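Local coordinates for epimerase domain-containing protein (Bacillus cereus HuA2-4, PDB 6ZLK) that interconverts UDP-glucuronic acid and UDP-galacturonic acid by NAD-dependent epimerisation at C4 of the sugar, at residues S49-N53 and S54-F58; V99-N102 and I103-Q107; I284-A287 and S288-Q292; E304-Y307 and D308-Q312. All blocks are in the same frame, centred on the assembly; numbering follows the deposited sequence.

Contact 1. Residues S49-N53 and S54-F58; sequences SLELN and SRFQF
Leu50 and Phe56 meet where a helix runs out and a strand begins, the second half of the beta-alpha-beta unit formed by strand 27-31, helix 44-51 and strand 56-59 in the Rossmann fold. This is the dense part. Leu50 CB lies over one face of the Phe56 ring, 3.8 Å from its centroid and 22° off the ring normal, a CH-pi contact displaced toward the rim. Leu21 of helix 11-21 packs against both side chains and continues the apolar layer. Between them the chain reverses in a type I beta turn from Asn53 to Phe56, closed by Phe56 N to Asn53 O at 3.1 Å.

The turn's outer side is polar and watery. With CG anti to the backbone N (chi1 -168°), Asn53 folds its amide over the turn, and OD1 accepts from Arg55 N at 2.8 Å on an in-plane lone pair. The same oxygen sits over a face of the Arg55 guanidinium, with the amide and guanidinium planes 81° apart, while NH1 and NH2 of that group bind the carbonyls of Tyr26 and Leu21. One water joins Asn53 OD1, Ser54 OG and Arg55 NE. Further along, the exposed Glu51 reaches the strand partly through solvent: a second water donates to Glu51 OE2 at 2.8 Å and accepts from Phe58 N at 2.9 Å.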
loop_
_atom_site.group_PDB
_atom_site.type_symbol
_atom_site.label_atom_id
_atom_site.label_comp_id
_atom_site.label_asym_id
_atom_site.label_seq_id
_atom_site.Cartn_x
_atom_site.Cartn_y
_atom_site.Cartn_z
ATOM N N SER A 49 23.916 -26.325 3.068
ATOM C CA SER A 49 25.051 -26.245 2.119
ATOM C C SER A 49 25.724 -24.860 2.199
ATOM O O SER A 49 26.937 -24.786 2.277
ATOM C CB SER A 49 24.610 -26.554 0.716
ATOM O OG SER A 49 25.767 -26.572 -0.096
ATOM N N LEU A 50 24.952 -23.796 2.247
ATOM C CA LEU A 50 25.523 -22.440 2.425
ATOM C C LEU A 50 26.261 -22.338 3.759
ATOM O O LEU A 50 27.294 -21.699 3.772
ATOM C CB LEU A 50 24.379 -21.445 2.344
ATOM C CG LEU A 50 23.758 -21.276 0.969
ATOM C CD1 LEU A 50 22.492 -20.436 1.074
ATOM C CD2 LEU A 50 24.703 -20.599 0.006
ATOM N N GLU A 51 25.758 -22.980 4.811
ATOM C CA GLU A 51 26.364 -22.864 6.153
ATOM C C GLU A 51 27.748 -23.530 6.184
ATOM O O GLU A 51 28.504 -23.202 7.105
ATOM C CB GLU A 51 25.461 -23.450 7.224
ATOM C CG GLU A 51 24.279 -22.553 7.528
ATOM C CD GLU A 51 23.404 -23.130 8.620
ATOM O OE1 GLU A 51 22.924 -24.303 8.470
ATOM O OE2 GLU A 51 23.208 -22.420 9.642
ATOM N N LEU A 52 28.093 -24.379 5.211
ATOM C CA LEU A 52 29.470 -24.910 5.119
ATOM C C LEU A 52 30.477 -23.804 4.814
ATOM O O LEU A 52 31.675 -24.020 5.021
ATOM C CB LEU A 52 29.515 -25.993 4.047
ATOM C CG LEU A 52 28.755 -27.263 4.413
ATOM C CD1 LEU A 52 28.775 -28.232 3.230
ATOM C CD2 LEU A 52 29.306 -27.900 5.681
ATOM N N ASN A 53 30.028 -22.689 4.234
ATOM C CA ASN A 53 30.897 -21.597 3.801
ATOM C C ASN A 53 31.205 -20.710 5.015
ATOM O O ASN A 53 30.259 -20.294 5.690
ATOM C CB ASN A 53 30.282 -20.797 2.662
ATOM C CG ASN A 53 31.262 -19.854 2.001
ATOM O OD1 ASN A 53 31.837 -19.009 2.677
ATOM N ND2 ASN A 53 31.356 -19.925 0.685
ATOM N N SER A 54 32.500 -20.474 5.305
ATOM C CA SER A 54 32.885 -19.710 6.508
ATOM C C SER A 54 32.364 -18.267 6.421
ATOM O O SER A 54 32.338 -17.596 7.451
ATOM C CB SER A 54 34.391 -19.756 6.703
ATOM O OG SER A 54 35.019 -19.138 5.625
ATOM N N ARG A 55 31.912 -17.817 5.263
ATOM C CA ARG A 55 31.482 -16.408 5.081
ATOM C C ARG A 55 29.962 -16.303 5.062
ATOM O O ARG A 55 29.454 -15.179 4.843
ATOM C CB ARG A 55 32.096 -15.801 3.838
ATOM C CG ARG A 55 33.599 -15.644 3.975
ATOM C CD ARG A 55 34.228 -15.190 2.688
ATOM N NE ARG A 55 34.250 -16.241 1.685
ATOM C CZ ARG A 55 33.514 -16.315 0.573
ATOM N NH1 ARG A 55 32.651 -15.383 0.219
ATOM N NH2 ARG A 55 33.647 -17.355 -0.236
ATOM N N PHE A 56 29.268 -17.362 5.440
ATOM C CA PHE A 56 27.787 -17.395 5.509
ATOM C C PHE A 56 27.340 -17.685 6.936
ATOM O O PHE A 56 27.914 -18.604 7.615
ATOM C CB PHE A 56 27.220 -18.426 4.529
ATOM C CG PHE A 56 25.718 -18.421 4.512
ATOM C CD1 PHE A 56 25.048 -17.400 3.869
ATOM C CD2 PHE A 56 24.967 -19.347 5.199
ATOM C CE1 PHE A 56 23.663 -17.338 3.873
ATOM C CE2 PHE A 56 23.571 -19.333 5.124
ATOM C CZ PHE A 56 22.927 -18.303 4.476
ATOM N N GLN A 57 26.364 -16.916 7.409
ATOM C CA GLN A 57 25.691 -17.159 8.712
ATOM C C GLN A 57 24.201 -17.176 8.450
ATOM O O GLN A 57 23.723 -16.321 7.629
ATOM C CB GLN A 57 25.915 -15.983 9.660
ATOM C CG GLN A 57 25.197 -16.084 11.009
ATOM C CD GLN A 57 25.306 -14.869 11.914
ATOM O OE1 GLN A 57 25.954 -13.865 11.602
ATOM N NE2 GLN A 57 24.670 -14.959 13.076
ATOM N N PHE A 58 23.475 -18.084 9.058
ATOM C CA PHE A 58 22.008 -18.157 8.937
ATOM C C PHE A 58 21.332 -17.868 10.265
ATOM O O PHE A 58 21.780 -18.367 11.332
ATOM C CB PHE A 58 21.622 -19.494 8.347
ATOM C CG PHE A 58 20.152 -19.609 8.110
ATOM C CD1 PHE A 58 19.548 -18.854 7.113
ATOM C CD2 PHE A 58 19.372 -20.441 8.890
ATOM C CE1 PHE A 58 18.196 -18.957 6.890
ATOM C CE2 PHE A 58 18.015 -20.556 8.636
ATOM C CZ PHE A 58 17.426 -19.805 7.649
HETATM O O HOH W 1 24.862 -20.257 10.343
HETATM O O HOH W 2 29.200 -20.762 8.181
HETATM O O HOH W 3 34.926 -19.177 2.677
#

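Contact 2. Residues V99-N102 and I103-Q107; sequences VTNN and IMVTQ. With NAD (nicotinamide-adenine-dinucleotide), chain E.
Asn101 holds CG beside its own backbone N (chi1 -64°) and turns its amide by chi2 -62°, which presents OD1 to the adenine of NAD; Val105, one turn later, sets CG2 against the same amino group with CG1 anti to the backbone N (chi1 159°). Asn101 OD1 accepts from NAD N6A at 3.0 Å, and Val105 CG2 lies 3.5 Å from NAD N6A, an apolar neighbour next to the polar one. The rotation of the Asn101 amide is fixed from its other end as well, because ND2 donates to the carbonyl of Pro97, so that OD1 rather than the NH2 group meets the adenine.

The helix backbone widens here. Val99 O accepts twice, from Ile103 N at 3.0 Å and from Met104 N at 3.2 Å; the first donor stands above the carbonyl plane, whereas the second is nearly in line with the carbonyl bond. Val105 N then reaches back five residues to Thr100 O at 3.1 Å. The bonds from Met104 N and Val105 N each span five residues, the mark of the wider pi-type turn at 100-102.

On another side of the helix, Asn102 is held by Ile84 N and Thr152 OG1, and Val99 and Ile103 pack on their counterparts in the second subunit. One helix thus serves both the subunit interface and the adenine end of the NAD pocket, as part of the beta-alpha-beta unit of strand 77-80, helix 96-113 and strand 120-126 in this Rossmann-fold epimerase.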
loop_
_atom_site.group_PDB
_atom_site.type_symbol
_atom_site.label_atom_id
_atom_site.label_comp_id
_atom_site.label_asym_id
_atom_site.label_seq_id
_atom_site.Cartn_x
_atom_site.Cartn_y
_atom_site.Cartn_z
ATOM N N VAL A 99 -0.005 -8.678 4.501
ATOM C CA VAL A 99 0.189 -7.335 5.111
ATOM C C VAL A 99 1.329 -7.365 6.142
ATOM O O VAL A 99 2.178 -6.518 6.173
ATOM C CB VAL A 99 -1.128 -6.867 5.731
ATOM C CG1 VAL A 99 -0.899 -5.611 6.521
ATOM C CG2 VAL A 99 -2.179 -6.650 4.684
ATOM N N THR A 100 1.333 -8.340 7.037
ATOM C CA THR A 100 2.330 -8.409 8.099
ATOM C C THR A 100 3.730 -8.602 7.496
ATOM O O THR A 100 4.639 -7.882 7.817
ATOM C CB THR A 100 1.966 -9.572 9.013
ATOM O OG1 THR A 100 0.714 -9.180 9.629
ATOM C CG2 THR A 100 3.066 -9.816 10.028
ATOM N N ASN A 101 3.858 -9.534 6.584
ATOM C CA ASN A 101 5.221 -9.874 6.102
ATOM C C ASN A 101 5.665 -8.990 4.948
ATOM O O ASN A 101 6.886 -8.924 4.724
ATOM C CB ASN A 101 5.291 -11.347 5.741
ATOM C CG ASN A 101 5.077 -12.169 6.983
ATOM O OD1 ASN A 101 5.890 -12.048 7.900
ATOM N ND2 ASN A 101 3.967 -12.891 7.058
ATOM N N ASN A 102 4.775 -8.335 4.202
ATOM C CA ASN A 102 5.190 -7.533 3.044
ATOM C C ASN A 102 5.223 -6.048 3.427
ATOM O O ASN A 102 5.992 -5.306 2.754
ATOM C CB ASN A 102 4.326 -7.745 1.807
ATOM C CG ASN A 102 4.386 -9.175 1.288
ATOM O OD1 ASN A 102 5.169 -9.980 1.823
ATOM N ND2 ASN A 102 3.524 -9.521 0.356
ATOM N N ILE A 103 4.417 -5.609 4.407
ATOM C CA ILE A 103 4.366 -4.174 4.791
ATOM C C ILE A 103 5.056 -3.959 6.140
ATOM O O ILE A 103 6.023 -3.190 6.196
ATOM C CB ILE A 103 2.928 -3.646 4.781
ATOM C CG1 ILE A 103 2.228 -3.945 3.462
ATOM C CG2 ILE A 103 2.926 -2.151 5.064
ATOM C CD1 ILE A 103 0.833 -3.422 3.333
ATOM N N MET A 104 4.609 -4.653 7.184
ATOM C CA MET A 104 5.169 -4.407 8.535
ATOM C C MET A 104 6.656 -4.785 8.558
ATOM O O MET A 104 7.471 -4.036 9.115
ATOM C CB MET A 104 4.434 -5.170 9.644
ATOM C CG MET A 104 3.095 -4.622 9.974
ATOM S SD MET A 104 3.205 -2.962 10.663
ATOM C CE MET A 104 4.575 -2.978 11.796
ATOM N N VAL A 105 7.059 -5.881 7.934
ATOM C CA VAL A 105 8.485 -6.281 7.903
ATOM C C VAL A 105 9.320 -5.193 7.220
ATOM O O VAL A 105 10.400 -4.860 7.678
ATOM C CB VAL A 105 8.614 -7.649 7.204
ATOM C CG1 VAL A 105 10.008 -7.900 6.692
ATOM C CG2 VAL A 105 8.239 -8.739 8.185
ATOM N N THR A 106 8.831 -4.665 6.123
ATOM C CA THR A 106 9.588 -3.663 5.364
ATOM C C THR A 106 9.728 -2.400 6.223
ATOM O O THR A 106 10.839 -1.850 6.308
ATOM C CB THR A 106 8.922 -3.369 4.020
ATOM O OG1 THR A 106 8.904 -4.560 3.218
ATOM C CG2 THR A 106 9.642 -2.307 3.233
ATOM N N GLN A 107 8.654 -2.001 6.865
ATOM C CA GLN A 107 8.729 -0.805 7.738
ATOM C C GLN A 107 9.760 -1.056 8.844
ATOM O O GLN A 107 10.541 -0.133 9.156
ATOM C CB GLN A 107 7.370 -0.432 8.304
ATOM C CG GLN A 107 7.406 0.886 9.065
ATOM C CD GLN A 107 7.342 0.714 10.554
ATOM O OE1 GLN A 107 7.424 -0.391 11.067
ATOM N NE2 GLN A 107 7.241 1.843 11.248
HETATM P PA NAD E . 9.992 -17.504 -1.428
HETATM O O1A NAD E . 8.689 -17.670 -0.747
HETATM O O2A NAD E . 10.677 -18.695 -2.030
HETATM O O5B NAD E . 11.047 -16.713 -0.570
HETATM C C5B NAD E . 10.707 -15.693 0.392
HETATM C C4B NAD E . 11.234 -16.091 1.749
HETATM O O4B NAD E . 10.881 -15.051 2.688
HETATM C C3B NAD E . 10.673 -17.392 2.298
HETATM O O3B NAD E . 11.628 -18.444 2.346
HETATM C C2B NAD E . 10.058 -16.977 3.640
HETATM O O2B NAD E . 10.214 -17.910 4.694
HETATM C C1B NAD E . 10.807 -15.678 3.953
HETATM N N9A NAD E . 10.084 -14.762 4.817
HETATM C C8A NAD E . 8.821 -14.259 4.639
HETATM N N7A NAD E . 8.439 -13.455 5.595
HETATM C C5A NAD E . 9.498 -13.502 6.500
HETATM C C6A NAD E . 9.713 -12.909 7.753
HETATM N N6A NAD E . 8.797 -12.162 8.408
HETATM N N1A NAD E . 10.907 -13.120 8.357
HETATM C C2A NAD E . 11.822 -13.897 7.735
HETATM N N3A NAD E . 11.710 -14.559 6.575
HETATM C C4A NAD E . 10.538 -14.298 6.003
HETATM O O3 NAD E . 9.664 -16.462 -2.606
HETATM P PN NAD E . 10.574 -16.047 -3.901
HETATM O O1N NAD E . 9.892 -16.574 -5.076
HETATM O O2N NAD E . 11.957 -16.359 -3.601
HETATM O O5D NAD E . 10.403 -14.479 -3.860
HETATM C C5D NAD E . 11.411 -13.723 -3.298
HETATM C C4D NAD E . 11.044 -12.278 -3.479
HETATM O O4D NAD E . 10.955 -11.963 -4.880
HETATM C C3D NAD E . 9.707 -11.863 -2.848
HETATM O O3D NAD E . 9.834 -10.552 -2.269
HETATM C C2D NAD E . 8.755 -11.762 -4.038
HETATM O O2D NAD E . 7.639 -10.913 -3.755
HETATM C C1D NAD E . 9.748 -11.312 -5.105
HETATM N N1N NAD E . 9.381 -11.704 -6.456
HETATM C C2N NAD E . 9.421 -13.011 -6.842
HETATM C C3N NAD E . 9.071 -13.345 -8.103
HETATM C C7N NAD E . 9.025 -14.766 -8.546
HETATM O O7N NAD E . 8.714 -14.951 -9.709
HETATM N N7N NAD E . 9.384 -15.734 -7.690
HETATM C C4N NAD E . 8.779 -12.334 -9.036
HETATM C C5N NAD E . 8.599 -11.028 -8.587
HETATM C C6N NAD E . 8.957 -10.729 -7.310
#

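Contact 3. Residues I284-A287 and S288-Q292; sequences ISKA and STLLQ
Ile284 occupies the N-cap position of helix 285-291, and its carbonyl opens the bonding ladder: Ser288 N donates to Ile284 O at 3.2 Å, with an N-H...O angle of 159°. Its own side chain leans on Pro295 outside the helix.

Ser285 comes next. Its carbonyl accepts from Thr289 N at 3.1 Å, the donor tilted 18° from the carbonyl plane. Thr289 OG1, turned back beside its backbone N (chi1 -57°), lies 3.2 Å from Ser285 O, although the target of its proton is not settled. Ser285 OG is hydrogen-bonded to Asp283 OD1, just before the helix.

Lys286 combines a routine backbone bond, Leu290 N to Lys286 O at 2.9 Å, with the main side-chain contact. The lysine chain is extended, and the Leu290 methyl CD1 comes against its aliphatic part, 3.7 Å from Lys286 CG, where the two side chains cross at a slant. The ammonium end continues past the leucine to a salt bridge with Glu238 and a hydrogen bond to the carbonyl of Val239.

This short amphipathic helix packs on strand 239-242 of the main sheet: Ala287, Leu290 and Leu291 all touch Ile240, whereas Ser285, Ser288 and Thr289 lie on the exposed side.

Ala287, the last residue before Ser288, is buried. Leu291 N donates to Ala287 O at 2.8 Å, and Leu291 CB lies 3.2 Å from Ala287 O. The methyls are farther apart, with Ala287 CB 4.4 Å from Leu291 CD1. Gln292 then leaves the helix with positive phi, and Tyr293 forms a backbone hydrogen bond with Ala287.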
loop_
_atom_site.group_PDB
_atom_site.type_symbol
_atom_site.label_atom_id
_atom_site.label_comp_id
_atom_site.label_asym_id
_atom_site.label_seq_id
_atom_site.Cartn_x
_atom_site.Cartn_y
_atom_site.Cartn_z
ATOM N N ILE A 284 13.032 -3.210 -20.095
ATOM C CA ILE A 284 14.252 -3.382 -19.274
ATOM C C ILE A 284 15.332 -2.407 -19.758
ATOM O O ILE A 284 16.477 -2.625 -19.455
ATOM C CB ILE A 284 14.697 -4.852 -19.292
ATOM C CG1 ILE A 284 14.897 -5.387 -20.715
ATOM C CG2 ILE A 284 13.711 -5.694 -18.495
ATOM C CD1 ILE A 284 15.556 -6.757 -20.785
ATOM N N SER A 285 14.979 -1.365 -20.525
ATOM C CA SER A 285 15.965 -0.334 -20.947
ATOM C C SER A 285 16.690 0.354 -19.794
ATOM O O SER A 285 17.918 0.560 -19.891
ATOM C CB SER A 285 15.236 0.696 -21.813
ATOM O OG SER A 285 14.498 0.017 -22.802
ATOM N N LYS A 286 15.997 0.669 -18.715
ATOM C CA LYS A 286 16.648 1.348 -17.591
ATOM C C LYS A 286 17.696 0.402 -16.975
ATOM O O LYS A 286 18.799 0.835 -16.642
ATOM C CB LYS A 286 15.571 1.786 -16.614
ATOM C CG LYS A 286 16.115 2.543 -15.432
ATOM C CD LYS A 286 14.941 3.012 -14.641
ATOM C CE LYS A 286 15.238 4.062 -13.627
ATOM N NZ LYS A 286 14.042 4.362 -12.806
ATOM N N ALA A 287 17.384 -0.894 -16.832
ATOM C CA ALA A 287 18.354 -1.837 -16.250
ATOM C C ALA A 287 19.594 -1.941 -17.142
ATOM O O ALA A 287 20.691 -2.071 -16.628
ATOM C CB ALA A 287 17.738 -3.201 -16.111
ATOM N N SER A 288 19.402 -1.889 -18.468
ATOM C CA SER A 288 20.538 -1.851 -19.416
ATOM C C SER A 288 21.439 -0.644 -19.113
ATOM O O SER A 288 22.636 -0.794 -19.002
ATOM C CB SER A 288 20.042 -1.823 -20.866
ATOM O OG SER A 288 21.171 -1.677 -21.710
ATOM N N THR A 289 20.855 0.541 -18.993
ATOM C CA THR A 289 21.576 1.805 -18.738
ATOM C C THR A 289 22.294 1.739 -17.391
ATOM O O THR A 289 23.496 2.017 -17.353
ATOM C CB THR A 289 20.657 3.014 -18.754
ATOM O OG1 THR A 289 19.972 3.071 -20.007
ATOM C CG2 THR A 289 21.407 4.303 -18.499
ATOM N N LEU A 290 21.592 1.387 -16.322
ATOM C CA LEU A 290 22.140 1.544 -14.953
ATOM C C LEU A 290 22.950 0.347 -14.494
ATOM O O LEU A 290 23.841 0.605 -13.684
ATOM C CB LEU A 290 21.008 1.820 -13.986
ATOM C CG LEU A 290 20.216 3.081 -14.259
ATOM C CD1 LEU A 290 19.092 3.188 -13.276
ATOM C CD2 LEU A 290 21.076 4.321 -14.178
ATOM N N LEU A 291 22.632 -0.856 -15.002
ATOM C CA LEU A 291 23.214 -2.109 -14.467
ATOM C C LEU A 291 23.983 -2.858 -15.548
ATOM O O LEU A 291 24.554 -3.881 -15.206
ATOM C CB LEU A 291 22.141 -3.020 -13.902
ATOM C CG LEU A 291 21.173 -2.383 -12.918
ATOM C CD1 LEU A 291 20.165 -3.421 -12.489
ATOM C CD2 LEU A 291 21.902 -1.765 -11.726
ATOM N N GLN A 292 23.982 -2.396 -16.798
ATOM C CA GLN A 292 24.498 -3.191 -17.926
ATOM C C GLN A 292 23.799 -4.554 -17.928
ATOM O O GLN A 292 24.367 -5.542 -18.347
ATOM C CB GLN A 292 26.027 -3.255 -17.893
ATOM C CG GLN A 292 26.669 -1.900 -18.131
ATOM C CD GLN A 292 28.155 -2.107 -18.290
ATOM O OE1 GLN A 292 28.885 -2.218 -17.306
ATOM N NE2 GLN A 292 28.597 -2.253 -19.530
#

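Contact 4. Residues E304-Y307 and D308-Q312; sequences EAEY and DYIKQ
Glu306 O accepts from Ile310 N at 2.9 Å, an N-H...O angle of 155°, and the carbons of the next turn gather round the same carbonyl. Ile310 CG1 comes to 3.2 Å from Glu306 O, and the carbonyl oxygen also lies at the edge of the Tyr309 ring, near its plane. The Ile310 bond is the i-to-i+4 step of an alpha helix, 299-313, near the C-terminus of the chain; the Tyr309 contact is one residue shorter. The flanking steps repeat the i-to-i+4 pattern, with Tyr309 N to Ala305 O at 3.0 Å and Lys311 N to Tyr307 O at 2.9 Å.

Glu306 and Ile310 form the inward side. Their side chains run alongside each other in the same direction and touch at Glu306 CG and Ile310 CG1, 4.0 Å apart. Ile310 rests on His191 and Ile194 of helix 189-198. Glu306 is buried, and OE1 accepts from Gly181 N, which ties the helix to the loop after strand 171-180.

Tyr307 and Lys311 occupy another side. With CG anti to the backbone N (chi1 180°), Tyr307 carries its ring out from the helix to Leu198 and Ile260, joining helices 189-198 and 250-261. The Lys311 chain crosses it obliquely, while the carboxylate of the exposed Asp308 is turned 60° from the ring plane. Asp308 OD1 meets the ring's edge in plane, 3.7 Å from Tyr307 CD1.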
loop_
_atom_site.group_PDB
_atom_site.type_symbol
_atom_site.label_atom_id
_atom_site.label_comp_id
_atom_site.label_asym_id
_atom_site.label_seq_id
_atom_site.Cartn_x
_atom_site.Cartn_y
_atom_site.Cartn_z
ATOM N N GLU A 304 14.865 -26.413 -20.031
ATOM C CA GLU A 304 15.656 -27.668 -19.927
ATOM C C GLU A 304 16.164 -27.814 -18.498
ATOM O O GLU A 304 16.122 -28.921 -17.940
ATOM C CB GLU A 304 16.809 -27.679 -20.930
ATOM C CG GLU A 304 16.333 -27.946 -22.338
ATOM C CD GLU A 304 17.319 -27.576 -23.431
ATOM O OE1 GLU A 304 16.897 -27.639 -24.624
ATOM O OE2 GLU A 304 18.463 -27.199 -23.102
ATOM N N ALA A 305 16.687 -26.728 -17.933
ATOM C CA ALA A 305 17.264 -26.738 -16.589
ATOM C C ALA A 305 16.150 -27.046 -15.614
ATOM O O ALA A 305 16.352 -27.863 -14.715
ATOM C CB ALA A 305 17.897 -25.413 -16.267
ATOM N N GLU A 306 15.040 -26.304 -15.703
ATOM C CA GLU A 306 13.966 -26.528 -14.721
ATOM C C GLU A 306 13.417 -27.948 -14.882
ATOM O O GLU A 306 13.130 -28.537 -13.817
ATOM C CB GLU A 306 12.888 -25.441 -14.783
ATOM C CG GLU A 306 11.921 -25.609 -13.603
ATOM C CD GLU A 306 10.953 -24.471 -13.283
ATOM O OE1 GLU A 306 11.095 -23.380 -13.912
ATOM O OE2 GLU A 306 10.024 -24.696 -12.446
ATOM N N TYR A 307 13.254 -28.469 -16.093
ATOM C CA TYR A 307 12.757 -29.833 -16.336
ATOM C C TYR A 307 13.686 -30.797 -15.582
ATOM O O TYR A 307 13.203 -31.605 -14.803
ATOM C CB TYR A 307 12.683 -30.063 -17.840
ATOM C CG TYR A 307 12.187 -31.440 -18.143
ATOM C CD1 TYR A 307 13.074 -32.490 -18.194
ATOM C CD2 TYR A 307 10.833 -31.685 -18.243
ATOM C CE1 TYR A 307 12.623 -33.775 -18.433
ATOM C CE2 TYR A 307 10.367 -32.965 -18.479
ATOM C CZ TYR A 307 11.265 -34.006 -18.567
ATOM O OH TYR A 307 10.823 -35.274 -18.825
ATOM N N ASP A 308 14.996 -30.648 -15.763
ATOM C CA ASP A 308 15.943 -31.617 -15.123
ATOM C C ASP A 308 15.860 -31.479 -13.606
ATOM O O ASP A 308 15.933 -32.471 -12.865
ATOM C CB ASP A 308 17.345 -31.454 -15.691
ATOM C CG ASP A 308 17.556 -32.124 -17.054
ATOM O OD1 ASP A 308 16.699 -32.896 -17.474
ATOM O OD2 ASP A 308 18.555 -31.781 -17.691
ATOM N N TYR A 309 15.713 -30.262 -13.067
ATOM C CA TYR A 309 15.644 -30.034 -11.615
ATOM C C TYR A 309 14.390 -30.703 -11.050
ATOM O O TYR A 309 14.468 -31.419 -10.047
ATOM C CB TYR A 309 15.611 -28.522 -11.347
ATOM C CG TYR A 309 15.178 -28.218 -9.943
ATOM C CD1 TYR A 309 16.056 -28.331 -8.865
ATOM C CD2 TYR A 309 13.866 -27.885 -9.681
ATOM C CE1 TYR A 309 15.627 -28.101 -7.568
ATOM C CE2 TYR A 309 13.410 -27.698 -8.384
ATOM C CZ TYR A 309 14.292 -27.814 -7.334
ATOM O OH TYR A 309 13.797 -27.588 -6.084
ATOM N N ILE A 310 13.245 -30.573 -11.735
ATOM C CA ILE A 310 11.940 -31.108 -11.218
ATOM C C ILE A 310 11.996 -32.640 -11.351
ATOM O O ILE A 310 11.521 -33.339 -10.440
ATOM C CB ILE A 310 10.753 -30.505 -11.998
ATOM C CG1 ILE A 310 10.629 -28.975 -11.851
ATOM C CG2 ILE A 310 9.459 -31.164 -11.580
ATOM C CD1 ILE A 310 10.354 -28.482 -10.472
ATOM N N LYS A 311 12.528 -33.135 -12.446
ATOM C CA LYS A 311 12.595 -34.595 -12.687
ATOM C C LYS A 311 13.353 -35.211 -11.510
ATOM O O LYS A 311 12.929 -36.267 -10.979
ATOM C CB LYS A 311 13.247 -34.903 -14.031
ATOM C CG LYS A 311 13.359 -36.394 -14.351
ATOM C CD LYS A 311 13.870 -36.623 -15.756
ATOM C CE LYS A 311 13.594 -38.025 -16.266
ATOM N NZ LYS A 311 12.176 -38.170 -16.681
ATOM N N GLN A 312 14.472 -34.603 -11.138
ATOM C CA GLN A 312 15.309 -35.090 -10.007
ATOM C C GLN A 312 14.590 -34.909 -8.674
ATOM O O GLN A 312 14.690 -35.805 -7.782
ATOM C CB GLN A 312 16.655 -34.365 -10.054
ATOM C CG GLN A 312 17.591 -34.770 -8.931
ATOM C CD GLN A 312 18.941 -34.140 -9.159
ATOM O OE1 GLN A 312 19.917 -34.820 -9.439
ATOM N NE2 GLN A 312 18.982 -32.821 -9.063
#

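In the fold
The four contacts follow one another along the chain without touching. Contacts 1 and 2 belong to the NAD-binding Rossmann part, their centres 27 Å apart, and approach the cofactor differently: contact 2 bonds the adenine directly, whereas the Phe58 side chain of contact 1 stays about 8 Å from NAD. Contacts 3 and 4 lie on consecutive helices, 285-291 and 299-313, with centres 30 Å apart. Three contacts stand near the bound UDP-glucuronic acid without touching it: the side chain of Glu306 in contact 4 is about 8 Å away, Asn102 in contact 2 about 9 Å and Ile284 in contact 3 about 11 Å. Contacts 2 and 4, 33 Å apart between centres, lie on opposite sides of the chain's centre.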